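Side-chain contacts in trilobed Protease (Pyrococcus furiosus, PDB 2GOP), which forms the seven-bladed beta-propeller domain of a protease and probably influences which substrates reach the catalytic part of the enzyme: residues A[233-238]-A[243-248]; A[256-261]-A[277-282]; A[296-301]-A[313-318]. All blocks are in the same frame, centred on the assembly; numbering follows the deposited sequence.

Contact 1 of 3, residues A[233-238]-A[243-248]; sequences GKPEKK and HNKLYI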
ATOM      1  N   GLY A 233       9.796  -8.199   0.111  1.00 39.37           N
ATOM      2  CA  GLY A 233       9.335  -7.776   1.434  1.00 39.79           C
ATOM      3  C   GLY A 233      10.434  -7.278   2.336  1.00 40.71           C
ATOM      4  O   GLY A 233      11.448  -6.798   1.868  1.00 38.76           O
ATOM      5  N   LYS A 234      10.232  -7.392   3.641  1.00 44.40           N
ATOM      6  CA  LYS A 234      11.157  -6.795   4.593  1.00 46.72           C
ATOM      7  C   LYS A 234      11.886  -7.856   5.419  1.00 49.23           C
ATOM      8  O   LYS A 234      11.331  -8.929   5.695  1.00 47.25           O
ATOM      9  CB  LYS A 234      10.422  -5.775   5.463  1.00 47.16           C
ATOM     10  CG  LYS A 234       9.961  -4.569   4.645  1.00 45.80           C
ATOM     11  CD  LYS A 234       9.194  -3.547   5.458  1.00 47.86           C
ATOM     12  CE  LYS A 234       8.781  -2.350   4.601  1.00 49.17           C
ATOM     13  NZ  LYS A 234       7.919  -2.751   3.445  1.00 54.13           N
ATOM     14  N   PRO A 235      13.154  -7.571   5.777  1.00 52.64           N
ATOM     15  CA  PRO A 235      14.028  -8.515   6.478  1.00 54.86           C
ATOM     16  C   PRO A 235      13.407  -9.197   7.691  1.00 58.30           C
ATOM     17  O   PRO A 235      12.668  -8.568   8.453  1.00 58.67           O
ATOM     18  CB  PRO A 235      15.211  -7.651   6.924  1.00 55.30           C
ATOM     19  CG  PRO A 235      15.182  -6.435   6.082  1.00 53.99           C
ATOM     20  CD  PRO A 235      13.842  -6.308   5.446  1.00 52.18           C
ATOM     21  N   GLU A 236      13.711 -10.484   7.843  1.00 60.96           N
ATOM     22  CA  GLU A 236      13.472 -11.220   9.080  1.00 61.54           C
ATOM     23  C   GLU A 236      14.241 -10.523  10.198  1.00 63.24           C
ATOM     24  O   GLU A 236      15.302  -9.956   9.956  1.00 63.06           O
ATOM     25  CB  GLU A 236      13.968 -12.664   8.921  1.00 61.69           C
ATOM     26  CG  GLU A 236      13.859 -13.555  10.166  1.00 61.43           C
ATOM     27  CD  GLU A 236      14.884 -14.685  10.184  1.00 62.05           C
ATOM     28  OE1 GLU A 236      14.522 -15.808  10.596  1.00 63.68           O
ATOM     29  OE2 GLU A 236      16.050 -14.454   9.793  1.00 61.81           O
ATOM     30  N   LYS A 237      13.693 -10.579  11.409  1.00 64.96           N
ATOM     31  CA  LYS A 237      14.258  -9.941  12.613  1.00 66.63           C
ATOM     32  C   LYS A 237      13.832  -8.475  12.699  1.00 68.07           C
ATOM     33  O   LYS A 237      13.231  -7.939  11.766  1.00 67.21           O
ATOM     34  CB  LYS A 237      15.796 -10.107  12.741  1.00 66.56           C
ATOM     35  CG  LYS A 237      16.667  -8.993  12.120  1.00 66.57           C
ATOM     36  CD  LYS A 237      18.060  -8.913  12.740  1.00 66.47           C
ATOM     37  CE  LYS A 237      18.060  -8.242  14.114  1.00 66.25           C
ATOM     38  NZ  LYS A 237      17.931  -9.217  15.234  1.00 64.99           N
ATOM     39  N   LYS A 238      14.155  -7.848  13.830  1.00 69.41           N
ATOM     40  CA  LYS A 238      13.728  -6.480  14.139  1.00 69.95           C
ATOM     41  C   LYS A 238      13.960  -5.513  12.974  1.00 71.09           C
ATOM     42  O   LYS A 238      13.065  -4.744  12.611  1.00 71.08           O
ATOM     43  CB  LYS A 238      14.469  -5.960  15.377  1.00 69.83           C
ATOM     44  CG  LYS A 238      14.259  -6.768  16.661  1.00 69.61           C
ATOM     45  CD  LYS A 238      13.521  -5.976  17.733  1.00 69.31           C
ATOM     46  CE  LYS A 238      13.496  -6.735  19.053  1.00 70.13           C
ATOM     47  NZ  LYS A 238      13.049  -5.894  20.199  1.00 70.07           N
ATOM     48  N   HIS A 243      12.248   0.272   3.257  1.00 43.80           N
ATOM     49  CA  HIS A 243      12.085  -0.257   1.910  1.00 43.83           C
ATOM     50  C   HIS A 243      11.858  -1.761   1.875  1.00 45.93           C
ATOM     51  O   HIS A 243      12.402  -2.511   2.691  1.00 46.99           O
ATOM     52  CB  HIS A 243      13.349   0.023   1.112  1.00 43.04           C
ATOM     53  CG  HIS A 243      13.665   1.474   0.974  1.00 42.62           C
ATOM     54  ND1 HIS A 243      12.736   2.402   0.553  1.00 39.42           N
ATOM     55  CD2 HIS A 243      14.819   2.155   1.171  1.00 43.28           C
ATOM     56  CE1 HIS A 243      13.302   3.593   0.509  1.00 40.62           C
ATOM     57  NE2 HIS A 243      14.565   3.471   0.876  1.00 42.00           N
ATOM     58  N   ASN A 244      11.083  -2.205   0.889  1.00 43.46           N
ATOM     59  CA  ASN A 244      11.035  -3.617   0.573  1.00 44.29           C
ATOM     60  C   ASN A 244      12.336  -4.020  -0.104  1.00 44.01           C
ATOM     61  O   ASN A 244      13.034  -3.183  -0.691  1.00 42.97           O
ATOM     62  CB  ASN A 244       9.841  -3.953  -0.306  1.00 44.95           C
ATOM     63  CG  ASN A 244       8.529  -3.759   0.415  1.00 46.03           C
ATOM     64  OD1 ASN A 244       8.306  -4.336   1.480  1.00 48.10           O
ATOM     65  ND2 ASN A 244       7.660  -2.926  -0.149  1.00 48.41           N
ATOM     66  N   LYS A 245      12.642  -5.309   0.010  1.00 41.24           N
ATOM     67  CA  LYS A 245      13.876  -5.907  -0.462  1.00 42.06           C
ATOM     68  C   LYS A 245      13.545  -7.112  -1.326  1.00 41.03           C
ATOM     69  O   LYS A 245      12.388  -7.541  -1.401  1.00 39.48           O
ATOM     70  CB  LYS A 245      14.703  -6.380   0.738  1.00 44.24           C
ATOM     71  CG  LYS A 245      15.182  -5.266   1.667  1.00 47.56           C
ATOM     72  CD  LYS A 245      16.381  -4.550   1.088  1.00 47.09           C
ATOM     73  CE  LYS A 245      16.883  -3.505   2.027  1.00 44.86           C
ATOM     74  NZ  LYS A 245      17.827  -2.607   1.350  1.00 37.59           N
ATOM     75  N   LEU A 246      14.573  -7.666  -1.960  1.00 40.73           N
ATOM     76  CA  LEU A 246      14.421  -8.846  -2.793  1.00 38.42           C
ATOM     77  C   LEU A 246      15.198 -10.008  -2.197  1.00 36.41           C
ATOM     78  O   LEU A 246      16.327  -9.854  -1.710  1.00 30.79           O
ATOM     79  CB  LEU A 246      14.872  -8.576  -4.233  1.00 37.87           C
ATOM     80  CG  LEU A 246      14.028  -7.570  -5.022  1.00 39.50           C
ATOM     81  CD1 LEU A 246      14.708  -7.212  -6.344  1.00 37.63           C
ATOM     82  CD2 LEU A 246      12.597  -8.098  -5.258  1.00 36.57           C
ATOM     83  N   TYR A 247      14.577 -11.176  -2.233  1.00 35.14           N
ATOM     84  CA  TYR A 247      15.187 -12.387  -1.706  1.00 36.65           C
ATOM     85  C   TYR A 247      14.949 -13.532  -2.673  1.00 37.87           C
ATOM     86  O   TYR A 247      13.933 -13.566  -3.394  1.00 34.45           O
ATOM     87  CB  TYR A 247      14.601 -12.754  -0.337  1.00 41.36           C
ATOM     88  CG  TYR A 247      14.618 -11.631   0.665  1.00 40.39           C
ATOM     89  CD1 TYR A 247      13.584 -10.704   0.709  1.00 45.11           C
ATOM     90  CD2 TYR A 247      15.676 -11.484   1.555  1.00 43.96           C
ATOM     91  CE1 TYR A 247      13.600  -9.660   1.614  1.00 46.05           C
ATOM     92  CE2 TYR A 247      15.708 -10.443   2.470  1.00 43.34           C
ATOM     93  CZ  TYR A 247      14.666  -9.533   2.499  1.00 46.53           C
ATOM     94  OH  TYR A 247      14.688  -8.487   3.396  1.00 43.47           O
ATOM     95  N   ILE A 248      15.891 -14.468  -2.683  1.00 39.48           N
ATOM     96  CA  ILE A 248      15.788 -15.654  -3.511  1.00 38.36           C
ATOM     97  C   ILE A 248      15.764 -16.884  -2.631  1.00 38.25           C
ATOM     98  O   ILE A 248      16.659 -17.055  -1.805  1.00 37.08           O
ATOM     99  CB  ILE A 248      16.990 -15.785  -4.457  1.00 39.77           C
ATOM    100  CG1 ILE A 248      17.050 -14.613  -5.430  1.00 39.96           C
ATOM    101  CG2 ILE A 248      16.910 -17.118  -5.215  1.00 38.39           C
ATOM    102  CD1 ILE A 248      18.263 -14.673  -6.344  1.00 42.42           C
TER

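Contact 2 of 3, residues A[256-261]-A[277-282]; sequences GILDEV and FTLFEE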
ATOM      1  N   GLY A 256      19.038 -12.653   0.783  1.00 40.08           N
ATOM      2  CA  GLY A 256      18.844 -11.290   0.267  1.00 40.93           C
ATOM      3  C   GLY A 256      19.873 -10.957  -0.818  1.00 42.75           C
ATOM      4  O   GLY A 256      21.044 -11.418  -0.769  1.00 40.28           O
ATOM      5  N   ILE A 257      19.455 -10.140  -1.778  1.00 40.67           N
ATOM      6  CA  ILE A 257      20.340  -9.679  -2.836  1.00 39.76           C
ATOM      7  C   ILE A 257      20.501  -8.147  -2.864  1.00 38.74           C
ATOM      8  O   ILE A 257      21.324  -7.651  -3.594  1.00 36.12           O
ATOM      9  CB  ILE A 257      19.901 -10.186  -4.224  1.00 40.32           C
ATOM     10  CG1 ILE A 257      18.496  -9.665  -4.598  1.00 43.39           C
ATOM     11  CG2 ILE A 257      19.962 -11.712  -4.270  1.00 40.79           C
ATOM     12  CD1 ILE A 257      18.164  -9.769  -6.090  1.00 39.19           C
ATOM     13  N   LEU A 258      19.731  -7.421  -2.064  1.00 33.83           N
ATOM     14  CA  LEU A 258      19.891  -5.964  -1.953  1.00 37.40           C
ATOM     15  C   LEU A 258      19.984  -5.499  -0.498  1.00 35.09           C
ATOM     16  O   LEU A 258      19.621  -4.382  -0.198  1.00 39.95           O
ATOM     17  CB  LEU A 258      18.706  -5.270  -2.641  1.00 37.74           C
ATOM     18  CG  LEU A 258      18.597  -5.447  -4.164  1.00 39.75           C
ATOM     19  CD1 LEU A 258      17.245  -4.971  -4.700  1.00 38.75           C
ATOM     20  CD2 LEU A 258      19.726  -4.741  -4.858  1.00 44.12           C
ATOM     21  N   ASP A 259      20.454  -6.343   0.410  1.00 35.63           N
ATOM     22  CA  ASP A 259      20.488  -5.946   1.827  1.00 37.22           C
ATOM     23  C   ASP A 259      21.409  -4.747   2.097  1.00 35.87           C
ATOM     24  O   ASP A 259      21.154  -3.971   3.014  1.00 39.33           O
ATOM     25  CB  ASP A 259      20.932  -7.092   2.727  1.00 38.59           C
ATOM     26  CG  ASP A 259      19.996  -8.255   2.709  1.00 40.62           C
ATOM     27  OD1 ASP A 259      18.862  -8.119   2.190  1.00 41.25           O
ATOM     28  OD2 ASP A 259      20.428  -9.324   3.222  1.00 46.34           O
ATOM     29  N   GLU A 260      22.456  -4.584   1.293  1.00 33.74           N
ATOM     30  CA  GLU A 260      23.432  -3.515   1.511  1.00 34.25           C
ATOM     31  C   GLU A 260      23.126  -2.260   0.664  1.00 36.89           C
ATOM     32  O   GLU A 260      23.908  -1.306   0.673  1.00 36.50           O
ATOM     33  CB  GLU A 260      24.865  -4.035   1.280  1.00 34.73           C
ATOM     34  CG  GLU A 260      25.338  -5.113   2.272  1.00 36.76           C
ATOM     35  CD  GLU A 260      24.625  -6.457   2.114  1.00 41.38           C
ATOM     36  OE1 GLU A 260      24.447  -6.918   0.971  1.00 37.75           O
ATOM     37  OE2 GLU A 260      24.251  -7.060   3.139  1.00 40.27           O
ATOM     38  N   VAL A 261      21.979  -2.249  -0.028  1.00 34.96           N
ATOM     39  CA  VAL A 261      21.577  -1.124  -0.875  1.00 35.51           C
ATOM     40  C   VAL A 261      20.351  -0.451  -0.265  1.00 35.77           C
ATOM     41  O   VAL A 261      19.302  -1.062  -0.157  1.00 38.93           O
ATOM     42  CB  VAL A 261      21.247  -1.593  -2.302  1.00 35.04           C
ATOM     43  CG1 VAL A 261      20.660  -0.467  -3.119  1.00 35.99           C
ATOM     44  CG2 VAL A 261      22.509  -2.179  -2.985  1.00 34.62           C
ATOM     45  N   PHE A 277      15.149  -5.899 -11.953  1.00 36.20           N
ATOM     46  CA  PHE A 277      14.424  -5.096 -10.990  1.00 37.05           C
ATOM     47  C   PHE A 277      14.667  -3.609 -11.155  1.00 36.62           C
ATOM     48  O   PHE A 277      15.678  -3.182 -11.699  1.00 39.89           O
ATOM     49  CB  PHE A 277      14.810  -5.518  -9.568  1.00 36.80           C
ATOM     50  CG  PHE A 277      16.243  -5.258  -9.242  1.00 38.15           C
ATOM     51  CD1 PHE A 277      17.232  -6.156  -9.632  1.00 34.83           C
ATOM     52  CD2 PHE A 277      16.616  -4.107  -8.565  1.00 39.70           C
ATOM     53  CE1 PHE A 277      18.558  -5.908  -9.345  1.00 36.78           C
ATOM     54  CE2 PHE A 277      17.955  -3.860  -8.288  1.00 37.10           C
ATOM     55  CZ  PHE A 277      18.919  -4.766  -8.684  1.00 37.14           C
ATOM     56  N   THR A 278      13.708  -2.842 -10.652  1.00 40.07           N
ATOM     57  CA  THR A 278      13.794  -1.390 -10.659  0.50 38.17           C
ATOM     58  C   THR A 278      14.096  -0.886  -9.259  1.00 40.84           C
ATOM     59  O   THR A 278      13.638  -1.449  -8.260  1.00 38.21           O
ATOM     60  CB  THR A 278      12.504  -0.718 -11.180  0.50 38.69           C
ATOM     61  OG1 THR A 278      11.390  -1.116 -10.377  0.50 30.17           O
ATOM     62  CG2 THR A 278      12.243  -1.095 -12.643  0.50 37.66           C
ATOM     63  N   LEU A 279      14.909   0.170  -9.205  1.00 39.80           N
ATOM     64  CA  LEU A 279      15.255   0.866  -7.967  1.00 39.93           C
ATOM     65  C   LEU A 279      14.822   2.320  -8.072  1.00 38.88           C
ATOM     66  O   LEU A 279      14.926   2.915  -9.144  1.00 39.92           O
ATOM     67  CB  LEU A 279      16.766   0.821  -7.730  1.00 41.49           C
ATOM     68  CG  LEU A 279      17.330   0.072  -6.526  1.00 43.52           C
ATOM     69  CD1 LEU A 279      16.639  -1.242  -6.231  1.00 43.26           C
ATOM     70  CD2 LEU A 279      18.825  -0.124  -6.766  1.00 40.85           C
ATOM     71  N   PHE A 280      14.329   2.866  -6.959  1.00 38.79           N
ATOM     72  CA  PHE A 280      14.022   4.289  -6.825  1.00 41.38           C
ATOM     73  C   PHE A 280      15.261   4.988  -6.244  1.00 41.84           C
ATOM     74  O   PHE A 280      15.633   4.737  -5.094  1.00 39.55           O
ATOM     75  CB  PHE A 280      12.830   4.509  -5.897  1.00 42.26           C
ATOM     76  CG  PHE A 280      11.500   4.139  -6.503  1.00 44.25           C
ATOM     77  CD1 PHE A 280      11.201   2.818  -6.806  1.00 44.58           C
ATOM     78  CD2 PHE A 280      10.542   5.108  -6.744  1.00 44.32           C
ATOM     79  CE1 PHE A 280       9.976   2.476  -7.353  1.00 47.37           C
ATOM     80  CE2 PHE A 280       9.314   4.776  -7.291  1.00 45.57           C
ATOM     81  CZ  PHE A 280       9.029   3.456  -7.596  1.00 48.86           C
ATOM     82  N   GLU A 281      15.879   5.857  -7.049  1.00 42.70           N
ATOM     83  CA  GLU A 281      17.151   6.496  -6.726  1.00 43.88           C
ATOM     84  C   GLU A 281      17.116   7.967  -7.110  1.00 44.59           C
ATOM     85  O   GLU A 281      17.116   8.286  -8.300  1.00 47.18           O
ATOM     86  CB  GLU A 281      18.280   5.869  -7.545  1.00 44.06           C
ATOM     87  CG  GLU A 281      18.580   4.437  -7.260  1.00 45.10           C
ATOM     88  CD  GLU A 281      19.656   3.897  -8.182  1.00 47.95           C
ATOM     89  OE1 GLU A 281      19.436   3.855  -9.415  1.00 46.31           O
ATOM     90  OE2 GLU A 281      20.719   3.505  -7.672  1.00 52.40           O
ATOM     91  N   GLU A 282      17.074   8.856  -6.124  1.00 44.94           N
ATOM     92  CA  GLU A 282      17.315  10.286  -6.355  1.00 46.49           C
ATOM     93  C   GLU A 282      16.429  10.911  -7.442  1.00 46.69           C
ATOM     94  O   GLU A 282      16.906  11.667  -8.297  1.00 46.42           O
ATOM     95  CB  GLU A 282      18.789  10.499  -6.706  1.00 48.73           C
ATOM     96  CG  GLU A 282      19.755  10.077  -5.603  1.00 56.14           C
ATOM     97  CD  GLU A 282      20.029  11.195  -4.614  1.00 64.82           C
ATOM     98  OE1 GLU A 282      19.075  11.650  -3.940  1.00 67.97           O
ATOM     99  OE2 GLU A 282      21.205  11.622  -4.513  1.00 69.63           O
TER

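Contact 3 of 3, residues A[296-301]-A[313-318]; sequences PIAKGR and VVYLKE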
ATOM      1  N   PRO A 296      23.617  -2.058 -14.517  1.00 40.77           N
ATOM      2  CA  PRO A 296      22.525  -1.273 -15.080  1.00 40.99           C
ATOM      3  C   PRO A 296      22.040  -1.787 -16.428  1.00 40.75           C
ATOM      4  O   PRO A 296      22.848  -2.241 -17.239  1.00 39.73           O
ATOM      5  CB  PRO A 296      23.152   0.116 -15.260  1.00 42.48           C
ATOM      6  CG  PRO A 296      24.599  -0.160 -15.461  1.00 41.50           C
ATOM      7  CD  PRO A 296      24.895  -1.317 -14.557  1.00 41.16           C
ATOM      8  N   ILE A 297      20.727  -1.729 -16.642  1.00 41.80           N
ATOM      9  CA  ILE A 297      20.135  -1.932 -17.961  1.00 40.81           C
ATOM     10  C   ILE A 297      19.736  -0.581 -18.570  1.00 40.29           C
ATOM     11  O   ILE A 297      20.118  -0.248 -19.691  1.00 37.02           O
ATOM     12  CB  ILE A 297      18.902  -2.847 -17.881  1.00 41.84           C
ATOM     13  CG1 ILE A 297      19.339  -4.303 -17.633  1.00 41.86           C
ATOM     14  CG2 ILE A 297      18.075  -2.738 -19.166  1.00 40.34           C
ATOM     15  CD1 ILE A 297      18.184  -5.277 -17.390  1.00 42.14           C
ATOM     16  N   ALA A 298      18.958   0.184 -17.816  1.00 38.94           N
ATOM     17  CA  ALA A 298      18.486   1.492 -18.241  1.00 39.45           C
ATOM     18  C   ALA A 298      18.579   2.419 -17.036  1.00 39.63           C
ATOM     19  O   ALA A 298      17.676   2.463 -16.205  1.00 38.35           O
ATOM     20  CB  ALA A 298      17.037   1.396 -18.767  1.00 37.06           C
ATOM     21  N   LYS A 299      19.704   3.126 -16.935  1.00 41.55           N
ATOM     22  CA  LYS A 299      19.980   4.019 -15.820  1.00 42.70           C
ATOM     23  C   LYS A 299      20.151   5.440 -16.357  1.00 43.55           C
ATOM     24  O   LYS A 299      20.903   5.659 -17.298  1.00 40.91           O
ATOM     25  CB  LYS A 299      21.246   3.562 -15.080  1.00 43.34           C
ATOM     26  CG  LYS A 299      21.585   4.380 -13.845  1.00 43.30           C
ATOM     27  CD  LYS A 299      22.779   3.823 -13.098  1.00 44.43           C
ATOM     28  CE  LYS A 299      23.083   4.656 -11.855  1.00 47.15           C
ATOM     29  NZ  LYS A 299      23.899   3.912 -10.849  1.00 51.37           N
ATOM     30  N   GLY A 300      19.438   6.396 -15.766  1.00 44.58           N
ATOM     31  CA  GLY A 300      19.551   7.804 -16.170  1.00 43.90           C
ATOM     32  C   GLY A 300      18.537   8.681 -15.466  1.00 44.27           C
ATOM     33  O   GLY A 300      17.923   8.254 -14.498  1.00 43.57           O
ATOM     34  N   ARG A 301      18.366   9.911 -15.943  1.00 45.46           N
ATOM     35  CA  ARG A 301      17.355  10.812 -15.381  1.00 45.25           C
ATOM     36  C   ARG A 301      16.014  10.533 -16.057  1.00 43.54           C
ATOM     37  O   ARG A 301      15.595  11.223 -16.979  1.00 39.90           O
ATOM     38  CB  ARG A 301      17.787  12.282 -15.482  1.00 47.86           C
ATOM     39  CG  ARG A 301      18.963  12.597 -14.547  1.00 48.92           C
ATOM     40  CD  ARG A 301      19.162  14.090 -14.321  1.00 55.10           C
ATOM     41  NE  ARG A 301      20.265  14.373 -13.392  1.00 58.27           N
ATOM     42  CZ  ARG A 301      20.206  14.238 -12.064  1.00 62.86           C
ATOM     43  NH1 ARG A 301      19.094  13.822 -11.467  1.00 63.53           N
ATOM     44  NH2 ARG A 301      21.272  14.530 -11.320  1.00 64.34           N
ATOM     45  N   VAL A 313      14.810  -7.759 -23.214  1.00 41.75           N
ATOM     46  CA  VAL A 313      14.183  -6.941 -22.170  1.00 41.56           C
ATOM     47  C   VAL A 313      13.351  -5.849 -22.824  1.00 38.64           C
ATOM     48  O   VAL A 313      13.787  -5.255 -23.798  1.00 40.79           O
ATOM     49  CB  VAL A 313      15.208  -6.282 -21.219  1.00 40.45           C
ATOM     50  CG1 VAL A 313      14.468  -5.458 -20.148  1.00 38.24           C
ATOM     51  CG2 VAL A 313      16.101  -7.335 -20.577  1.00 40.22           C
ATOM     52  N   VAL A 314      12.155  -5.610 -22.285  1.00 38.96           N
ATOM     53  CA  VAL A 314      11.262  -4.556 -22.776  0.50 39.44           C
ATOM     54  C   VAL A 314      10.805  -3.710 -21.600  1.00 40.77           C
ATOM     55  O   VAL A 314      10.563  -4.225 -20.509  1.00 40.64           O
ATOM     56  CB  VAL A 314      10.015  -5.130 -23.515  0.50 39.19           C
ATOM     57  CG1 VAL A 314       8.976  -5.672 -22.529  0.50 30.91           C
ATOM     58  CG2 VAL A 314       9.385  -4.071 -24.411  0.50 38.57           C
ATOM     59  N   TYR A 315      10.692  -2.411 -21.814  1.00 41.40           N
ATOM     60  CA  TYR A 315      10.241  -1.536 -20.744  1.00 39.84           C
ATOM     61  C   TYR A 315       9.621  -0.270 -21.286  1.00 40.05           C
ATOM     62  O   TYR A 315       9.882   0.128 -22.437  1.00 41.61           O
ATOM     63  CB  TYR A 315      11.398  -1.207 -19.787  1.00 38.07           C
ATOM     64  CG  TYR A 315      12.676  -0.722 -20.465  1.00 39.22           C
ATOM     65  CD1 TYR A 315      12.858   0.618 -20.804  1.00 34.30           C
ATOM     66  CD2 TYR A 315      13.711  -1.605 -20.735  1.00 41.30           C
ATOM     67  CE1 TYR A 315      14.040   1.056 -21.405  1.00 34.52           C
ATOM     68  CE2 TYR A 315      14.895  -1.178 -21.329  1.00 37.81           C
ATOM     69  CZ  TYR A 315      15.048   0.145 -21.668  1.00 36.69           C
ATOM     70  OH  TYR A 315      16.220   0.535 -22.268  1.00 40.01           O
ATOM     71  N   LEU A 316       8.764   0.323 -20.459  1.00 39.71           N
ATOM     72  CA  LEU A 316       8.295   1.683 -20.661  1.00 42.60           C
ATOM     73  C   LEU A 316       9.227   2.656 -19.923  1.00 42.46           C
ATOM     74  O   LEU A 316       9.527   2.459 -18.737  1.00 41.71           O
ATOM     75  CB  LEU A 316       6.854   1.836 -20.158  1.00 42.26           C
ATOM     76  CG  LEU A 316       5.761   1.094 -20.935  1.00 41.88           C
ATOM     77  CD1 LEU A 316       4.395   1.282 -20.260  1.00 39.10           C
ATOM     78  CD2 LEU A 316       5.703   1.583 -22.387  1.00 40.65           C
ATOM     79  N   LYS A 317       9.666   3.699 -20.623  1.00 42.72           N
ATOM     80  CA  LYS A 317      10.522   4.735 -20.051  1.00 43.46           C
ATOM     81  C   LYS A 317       9.925   6.135 -20.241  1.00 43.41           C
ATOM     82  O   LYS A 317       9.671   6.560 -21.370  1.00 40.92           O
ATOM     83  CB  LYS A 317      11.912   4.691 -20.694  1.00 42.53           C
ATOM     84  CG  LYS A 317      12.827   5.836 -20.266  1.00 46.05           C
ATOM     85  CD  LYS A 317      14.276   5.598 -20.657  1.00 48.07           C
ATOM     86  CE  LYS A 317      14.475   5.580 -22.148  1.00 50.66           C
ATOM     87  NZ  LYS A 317      15.917   5.771 -22.526  1.00 51.15           N
ATOM     88  N   GLU A 318       9.744   6.846 -19.128  1.00 43.64           N
ATOM     89  CA  GLU A 318       9.236   8.206 -19.121  1.00 43.61           C
ATOM     90  C   GLU A 318      10.322   9.184 -18.671  1.00 42.90           C
ATOM     91  O   GLU A 318      11.191   8.835 -17.876  1.00 44.23           O
ATOM     92  CB  GLU A 318       8.038   8.294 -18.182  1.00 43.77           C
ATOM     93  CG  GLU A 318       7.295   9.608 -18.235  1.00 44.74           C
ATOM     94  CD  GLU A 318       5.843   9.447 -17.900  1.00 48.51           C
ATOM     95  OE1 GLU A 318       5.128   8.802 -18.696  1.00 51.39           O
ATOM     96  OE2 GLU A 318       5.413   9.966 -16.848  1.00 54.77           O
TER

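Contact 1 of 3, residues A[233-238]-A[243-248]
G233 and K245 form an antiparallel hydrogen-bonded pair, and backbone bonds carry the first part of the contact. G233 N donates to K245 O at 3.1 Å, and K245 N returns a shorter bond to G233 O, 2.7 Å. The backbone of G233 (phi 157°, psi -154°) takes a shape that a residue without CB adopts readily, so glycine suits the end of this strand. A single polar bond between side chains follows. The chain of K234 runs extended as far as CE and then bends at chi4 (59°), which brings NZ to N244 OD1 at 2.6 Å; the ammonium sits above the amide carbonyl plane, not on a lone pair. Van der Waals packing makes up most of the rest. Y247 turns its ring edge to G233 O, with CE1 3.6 Å from that oxygen, and its OH lies 3.1 Å from P235 CD. The proline nitrogen has no hydrogen to offer, so its nearness to the hydroxyl is packing alone. K245 lays CG near P235 CD and sends NZ on to L258 O. Pairing of this kind joins the two central strands of a four-stranded antiparallel propeller blade, here just where 229-233 gives way to a loop.

Contact 2 of 3, residues A[256-261]-A[277-282]
L258 and F277 meet between neighbouring blades of the beta-propeller: 256-261 runs from the end of one blade's last strand into the link, and 277-281 lies on 274-281, the second strand of the next. A type I turn from L258 to V261, closed by V261 N to L258 O at 3.2 Å, sets the shape of the linker side. The two ends of the turn present branched apolar side chains to the strand. On the strand, alternation brings F277 and L279 to the same face, and the hollow between them receives the CD1 methyl of L258; a leucine suits it because its forked end can touch both. The side chains of L258 and F277 come from opposite directions, and the leucine fork spreads along one side of the ring, CD1 3.8 Å from F277 CE2 and CD2 3.9 Å from F277 CZ. CD1 makes an off-centre CH-pi contact, 29° from the ring normal. L279 borders the same hollow, its CD1 4.1 Å from L258 CD1 and in the plane of the F277 ring at its edge. V265 and L246 pack on L258 too, extending the apolar surroundings. V261 is the second, smaller bump: its CG1, anti to the backbone N (chi1 172°), rests 4.1 Å from L279 CD2.

Contact 3 of 3, residues A[296-301]-A[313-318]
I297 is the first residue of 296-301 to reach across to the strand 313-318, and it does so with both of its branches. The chain turns a corner here, at the close of one propeller blade, and I297 and A298 both face L287 in a classic beta bulge. As a result two successive side chains, which would alternate in a regular strand, point toward the next blade. I297 sends CD1 to V313 CG2 at 4.3 Å, while CG2, anti to the backbone N, approaches Y315 CE2 at 4.2 Å. A beta-branched residue suits this corner because its two arms can touch two neighbours on the facing strand. A298 follows with its lone methyl: CB lies 3.7 Å from Y315 CZ and equally near the hydroxyl oxygen, a small group suited to so close an approach. The tyrosine extends toward the linker from a CG placed between its backbone N and carbonyl carbon (chi1 50°), with V313 CG1 in the ring plane at its edge. Further on, G300 is held by N286 OD1 and S284 OG, which bond its N and O and tie the linker back to its own blade.

No hydrogen bond crosses between the two segments. The Y315 hydroxyl is satisfied by E333 OE2 within its own blade, and K317 forms a salt bridge to OE1 of the same glutamate. The contact therefore joins the blades through apolar packing alone, where cohesion depends on shape and on shielding methyls and ring from water, while the polar ends of Y315 and K317 are paired inside their own blade.

The three contacts follow one another along the chain through the last three blades of the propeller. Contact 1 lies within a blade, whereas contacts 2 and 3 each join a linker to the following blade. Contacts 1 and 2, centres 11 Å apart, touch directly: K245 NZ meets L258 O at 3.0 Å. Contacts 2 and 3 have centres 15 Å apart; strand 284-290 connects them, with Y288 packing on L279 and L287 on I297. Contacts 1 and 3 are 24 Å apart between centres, yet the dimer relates them: K238 NZ bonds T319 O of the second subunit. Each blade uses consecutive strands, so the last meets the first (V314 and L316 on 16-23) without sharing a strand, the open Velcro topology.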